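Local coordinates for DUF5624 domain-containing protein (Legionella pneumophila subsp. pneumophila, PDB 4JX2) that is of unknown function, a putative secreted protein that combines alpha helices with a small mixed beta sheet and is found here as a two-chain assembly, at residues F39-D44 with I54-T59; A353-Y358 with F369-K374. All blocks are in the same frame, centred on the assembly; numbering follows the deposited sequence.

Contact 1: residues F39-D44 with I54-T59; sequences FDFTGD and INISQT
N55 and D44 meet where the loop that follows helix 32-41 comes against the start of helix 56-66, a helix opened by a capping box. In that box N55 OD1 accepts from Q58 N almost head-on at 2.9 Å, and Q58 OE1 takes N55 N in return.

The carbonyls of D40 and F41 hold the first turn of the second helix. D40 O receives I56 N at 2.9 Å. F41 O is gripped twice, by the hydroxyl S57 OG at 2.7 Å and weakly by S57 N.

The side-chain bond runs from N55 ND2 to D44 OD1, 2.9 Å long and fairly straight. It leaves in the amide plane but meets D44 OD1 on the anti side, tilted out of the carboxylate plane, the two planes standing 82° apart. With CG of N55 between its backbone N and carbonyl carbon (chi1 67°), one amide can cap the helix through OD1 and hold D44 through ND2.

Apolar contact is slight within the pair; Y125 and P121 of the second subunit pack on F41. Within the chain, K53 forms a salt bridge with D40 OD1. Q58 brings its amide to D44 from the opposite direction, NE2 lying 3.4 Å from D44 CB.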
loop_
_atom_site.group_PDB
_atom_site.type_symbol
_atom_site.label_atom_id
_atom_site.label_comp_id
_atom_site.label_asym_id
_atom_site.label_seq_id
_atom_site.Cartn_x
_atom_site.Cartn_y
_atom_site.Cartn_z
ATOM N N PHE A 39 -12.055 19.455 20.584
ATOM C CA PHE A 39 -12.314 20.351 19.466
ATOM C C PHE A 39 -11.437 21.608 19.458
ATOM O O PHE A 39 -11.412 22.301 18.438
ATOM C CB PHE A 39 -13.796 20.725 19.436
ATOM C CG PHE A 39 -14.703 19.604 18.979
ATOM C CD1 PHE A 39 -14.352 18.795 17.908
ATOM C CD2 PHE A 39 -15.921 19.376 19.606
ATOM C CE1 PHE A 39 -15.196 17.776 17.483
ATOM C CE2 PHE A 39 -16.781 18.377 19.155
ATOM C CZ PHE A 39 -16.412 17.584 18.099
ATOM N N ASP A 40 -10.682 21.873 20.546
ATOM C CA ASP A 40 -9.742 22.997 20.633
ATOM C C ASP A 40 -8.538 22.784 19.719
ATOM O O ASP A 40 -7.947 23.757 19.255
ATOM C CB ASP A 40 -9.253 23.208 22.083
ATOM C CG ASP A 40 -10.236 23.896 23.026
ATOM O OD1 ASP A 40 -11.108 24.657 22.540
ATOM O OD2 ASP A 40 -10.124 23.690 24.234
ATOM N N PHE A 41 -8.184 21.527 19.440
ATOM C CA PHE A 41 -7.051 21.244 18.586
ATOM C C PHE A 41 -7.478 20.632 17.229
ATOM O O PHE A 41 -6.993 21.070 16.178
ATOM C CB PHE A 41 -6.053 20.331 19.325
ATOM C CG PHE A 41 -4.892 19.829 18.502
ATOM C CD1 PHE A 41 -3.878 20.691 18.102
ATOM C CD2 PHE A 41 -4.835 18.506 18.086
ATOM C CE1 PHE A 41 -2.808 20.226 17.325
ATOM C CE2 PHE A 41 -3.767 18.043 17.309
ATOM C CZ PHE A 41 -2.769 18.914 16.922
ATOM N N THR A 42 -8.349 19.622 17.237
ATOM C CA THR A 42 -8.678 18.952 15.985
ATOM C C THR A 42 -10.196 18.729 15.825
ATOM O O THR A 42 -10.984 19.342 16.522
ATOM C CB THR A 42 -7.840 17.645 15.889
ATOM O OG1 THR A 42 -7.879 17.150 14.548
ATOM C CG2 THR A 42 -8.243 16.569 16.928
ATOM N N GLY A 43 -10.566 17.916 14.845
ATOM C CA GLY A 43 -11.946 17.563 14.559
ATOM C C GLY A 43 -12.688 18.443 13.580
ATOM O O GLY A 43 -13.864 18.189 13.331
ATOM N N ASP A 44 -12.015 19.454 12.994
ATOM C CA ASP A 44 -12.601 20.437 12.075
ATOM C C ASP A 44 -13.193 19.841 10.797
ATOM O O ASP A 44 -14.050 20.482 10.189
ATOM C CB ASP A 44 -11.595 21.538 11.717
ATOM C CG ASP A 44 -10.222 21.050 11.323
ATOM O OD1 ASP A 44 -9.444 20.679 12.227
ATOM O OD2 ASP A 44 -9.910 21.077 10.114
ATOM N N ILE A 54 -12.973 27.946 15.412
ATOM C CA ILE A 54 -11.682 27.977 14.745
ATOM C C ILE A 54 -10.712 27.340 15.738
ATOM O O ILE A 54 -10.418 27.924 16.775
ATOM C CB ILE A 54 -11.241 29.364 14.208
ATOM C CG1 ILE A 54 -12.147 29.804 13.042
ATOM C CG2 ILE A 54 -9.784 29.312 13.726
ATOM C CD1 ILE A 54 -13.169 30.742 13.398
ATOM N N ASN A 55 -10.295 26.096 15.456
ATOM C CA ASN A 55 -9.409 25.361 16.348
ATOM C C ASN A 55 -7.930 25.739 16.085
ATOM O O ASN A 55 -7.634 26.554 15.193
ATOM C CB ASN A 55 -9.663 23.839 16.262
ATOM C CG ASN A 55 -9.311 23.156 14.978
ATOM O OD1 ASN A 55 -8.463 23.596 14.189
ATOM N ND2 ASN A 55 -9.894 21.991 14.792
ATOM N N ILE A 56 -7.012 25.148 16.878
ATOM C CA ILE A 56 -5.589 25.461 16.811
ATOM C C ILE A 56 -4.986 25.027 15.425
ATOM O O ILE A 56 -4.231 25.813 14.828
ATOM C CB ILE A 56 -4.870 24.901 18.066
ATOM C CG1 ILE A 56 -5.240 25.788 19.295
ATOM C CG2 ILE A 56 -3.359 24.859 17.876
ATOM C CD1 ILE A 56 -5.110 25.165 20.677
ATOM N N SER A 57 -5.397 23.850 14.884
ATOM C CA SER A 57 -4.946 23.374 13.564
ATOM C C SER A 57 -5.303 24.379 12.458
ATOM O O SER A 57 -4.440 24.720 11.647
ATOM C CB SER A 57 -5.543 22.011 13.239
ATOM O OG SER A 57 -5.162 21.052 14.211
ATOM N N GLN A 58 -6.542 24.908 12.480
ATOM C CA GLN A 58 -7.043 25.905 11.527
ATOM C C GLN A 58 -6.269 27.232 11.625
ATOM O O GLN A 58 -5.927 27.811 10.595
ATOM C CB GLN A 58 -8.536 26.143 11.734
ATOM C CG GLN A 58 -9.375 24.969 11.254
ATOM C CD GLN A 58 -10.828 25.096 11.610
ATOM O OE1 GLN A 58 -11.201 25.418 12.746
ATOM N NE2 GLN A 58 -11.675 24.793 10.647
ATOM N N THR A 59 -5.967 27.687 12.851
ATOM C CA THR A 59 -5.178 28.898 13.086
ATOM C C THR A 59 -3.780 28.709 12.491
ATOM O O THR A 59 -3.307 29.608 11.792
ATOM C CB THR A 59 -5.141 29.225 14.575
ATOM O OG1 THR A 59 -6.488 29.323 15.029
ATOM C CG2 THR A 59 -4.370 30.507 14.881
#

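Contact 2: residues A353-Y358 with F369-K374; sequences AIPGDY and FLMRLK
This is a loop-on-helix contact, buried and mainly polar: the turn at I354-D357, in the loop between helices 315-339 and 366-378, rests on the second of these helices mainly through the long side chain of R372. R372 swings CG away from its own backbone N (chi1 -165°), then bends at chi2, which carries the guanidinium over to the turn.

There NH1 donates twice near the guanidinium plane, to P355 O at 3.0 Å and to D357 OD1 at 2.9 Å. The second bond belongs to a salt bridge, to which NH2 adds a weak bond to the same oxygen. NH1 approaches OD1 from above the carboxylate, whose plane is turned 83° from the guanidinium. I354 CD1 lies over one guanidinium face, toward its rim, 3.6 Å from R372 NE.

Beside this, F369 CE1 comes within 3.8 Å of G356 CA, and the selenomethionine M371 lays CE near P355 CG. F390 of helix 386-398 packs on both R372 and D357.

D357 also steadies the loop from within: OD2 accepts from I354 N and pairs with R351, while D357 N reaches I354 O at 3.2 Å, closing a type II beta turn with glycine at its third position.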
loop_
_atom_site.group_PDB
_atom_site.type_symbol
_atom_site.label_atom_id
_atom_site.label_comp_id
_atom_site.label_asym_id
_atom_site.label_seq_id
_atom_site.Cartn_x
_atom_site.Cartn_y
_atom_site.Cartn_z
ATOM N N ALA A 353 19.303 -2.702 -4.039
ATOM C CA ALA A 353 19.386 -3.095 -5.432
ATOM C C ALA A 353 19.346 -4.652 -5.523
ATOM O O ALA A 353 19.952 -5.362 -4.706
ATOM C CB ALA A 353 20.652 -2.553 -6.046
ATOM N N ILE A 354 18.532 -5.167 -6.441
ATOM C CA ILE A 354 18.389 -6.608 -6.645
ATOM C C ILE A 354 18.469 -6.895 -8.148
ATOM O O ILE A 354 18.239 -5.962 -8.938
ATOM C CB ILE A 354 17.063 -7.115 -6.011
ATOM C CG1 ILE A 354 15.803 -6.382 -6.563
ATOM C CG2 ILE A 354 17.133 -7.057 -4.476
ATOM C CD1 ILE A 354 14.472 -7.124 -6.302
ATOM N N PRO A 355 18.783 -8.147 -8.590
ATOM C CA PRO A 355 18.811 -8.432 -10.034
ATOM C C PRO A 355 17.552 -7.925 -10.758
ATOM O O PRO A 355 16.448 -8.033 -10.213
ATOM C CB PRO A 355 18.908 -9.961 -10.064
ATOM C CG PRO A 355 19.681 -10.284 -8.864
ATOM C CD PRO A 355 19.120 -9.361 -7.819
ATOM N N GLY A 356 17.743 -7.321 -11.941
ATOM C CA GLY A 356 16.655 -6.733 -12.722
ATOM C C GLY A 356 16.533 -5.228 -12.569
ATOM O O GLY A 356 15.738 -4.597 -13.268
ATOM N N ASP A 357 17.288 -4.633 -11.633
ATOM C CA ASP A 357 17.354 -3.190 -11.500
ATOM C C ASP A 357 18.413 -2.691 -12.457
ATOM O O ASP A 357 19.377 -3.425 -12.729
ATOM C CB ASP A 357 17.737 -2.786 -10.073
ATOM C CG ASP A 357 16.702 -2.974 -8.986
ATOM O OD1 ASP A 357 15.507 -3.168 -9.325
ATOM O OD2 ASP A 357 17.081 -2.889 -7.793
ATOM N N TYR A 358 18.285 -1.451 -12.945
ATOM C CA TYR A 358 19.311 -0.870 -13.812
ATOM C C TYR A 358 20.609 -0.688 -13.028
ATOM O O TYR A 358 21.668 -1.114 -13.487
ATOM C CB TYR A 358 18.856 0.469 -14.422
ATOM C CG TYR A 358 19.785 0.932 -15.521
ATOM C CD1 TYR A 358 19.925 0.198 -16.694
ATOM C CD2 TYR A 358 20.557 2.085 -15.375
ATOM C CE1 TYR A 358 20.810 0.595 -17.694
ATOM C CE2 TYR A 358 21.413 2.519 -16.392
ATOM C CZ TYR A 358 21.537 1.766 -17.552
ATOM O OH TYR A 358 22.391 2.144 -18.569
ATOM N N PHE A 369 17.183 -11.206 -14.886
ATOM C CA PHE A 369 15.784 -10.987 -15.234
ATOM C C PHE A 369 14.940 -12.226 -14.915
ATOM O O PHE A 369 13.817 -12.088 -14.410
ATOM C CB PHE A 369 15.693 -10.561 -16.705
ATOM C CG PHE A 369 16.472 -9.278 -16.917
ATOM C CD1 PHE A 369 16.026 -8.075 -16.372
ATOM C CD2 PHE A 369 17.693 -9.292 -17.576
ATOM C CE1 PHE A 369 16.782 -6.912 -16.495
ATOM C CE2 PHE A 369 18.437 -8.121 -17.727
ATOM C CZ PHE A 369 17.980 -6.939 -17.182
ATOM N N LEU A 370 15.516 -13.423 -15.095
ATOM C CA LEU A 370 14.841 -14.676 -14.737
ATOM C C LEU A 370 14.593 -14.733 -13.226
ATOM O O LEU A 370 13.487 -15.083 -12.804
ATOM C CB LEU A 370 15.644 -15.900 -15.210
ATOM C CG LEU A 370 15.780 -16.074 -16.728
ATOM C CD1 LEU A 370 16.329 -17.391 -17.032
ATOM C CD2 LEU A 370 14.433 -15.957 -17.435
HETATM N N MSE A 371 15.598 -14.303 -12.426
HETATM C CA MSE A 371 15.522 -14.201 -10.976
HETATM C C MSE A 371 14.424 -13.202 -10.566
HETATM O O MSE A 371 13.604 -13.491 -9.680
HETATM C CB MSE A 371 16.872 -13.802 -10.412
HETATM C CG MSE A 371 17.911 -14.904 -10.513
HETATM SE SE MSE A 371 19.521 -14.386 -9.553
HETATM C CE MSE A 371 20.512 -13.768 -10.895
ATOM N N ARG A 372 14.355 -12.080 -11.280
ATOM C CA ARG A 372 13.376 -11.045 -11.015
ATOM C C ARG A 372 11.976 -11.490 -11.461
ATOM O O ARG A 372 10.996 -11.140 -10.789
ATOM C CB ARG A 372 13.794 -9.728 -11.677
ATOM C CG ARG A 372 13.039 -8.520 -11.181
ATOM C CD ARG A 372 13.203 -8.228 -9.701
ATOM N NE ARG A 372 12.638 -6.915 -9.382
ATOM C CZ ARG A 372 13.297 -5.775 -9.533
ATOM N NH1 ARG A 372 14.553 -5.780 -9.953
ATOM N NH2 ARG A 372 12.711 -4.621 -9.248
ATOM N N LEU A 373 11.883 -12.286 -12.558
ATOM C CA LEU A 373 10.608 -12.833 -13.026
ATOM C C LEU A 373 10.017 -13.768 -11.966
ATOM O O LEU A 373 8.824 -13.647 -11.659
ATOM C CB LEU A 373 10.800 -13.579 -14.355
ATOM C CG LEU A 373 9.611 -14.354 -14.947
ATOM C CD1 LEU A 373 8.395 -13.443 -15.198
ATOM C CD2 LEU A 373 10.015 -15.035 -16.219
ATOM N N LYS A 374 10.852 -14.676 -11.382
ATOM C CA LYS A 374 10.418 -15.627 -10.334
ATOM C C LYS A 374 9.882 -14.847 -9.111
ATOM O O LYS A 374 8.807 -15.161 -8.585
ATOM C CB LYS A 374 11.586 -16.546 -9.937
ATOM C CG LYS A 374 11.265 -17.570 -8.846
ATOM C CD LYS A 374 12.493 -18.405 -8.403
ATOM C CE LYS A 374 12.059 -19.508 -7.473
ATOM N NZ LYS A 374 13.205 -20.275 -6.922
#

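Contact 1 and contact 2 lie far apart, with centres about 49 Å from each other and nearest atoms about 37 Å, and they share no helix or strand. Along the chain they follow in series: 39-44 with 54-59 joins the first two helices, about 40 Å from the chain centre, and 353-358 with 369-374 comes in the C-terminal part of the chain, about 15 Å from it. The mixed five-stranded sheet is built from residues between the two. Both also touch the second subunit: contact 1 meets its helices 119-131 and 136-155, contact 2 its residues I346 and L348. The two-chain assembly is therefore joined at widely separated places, including the outlying N-terminal helices.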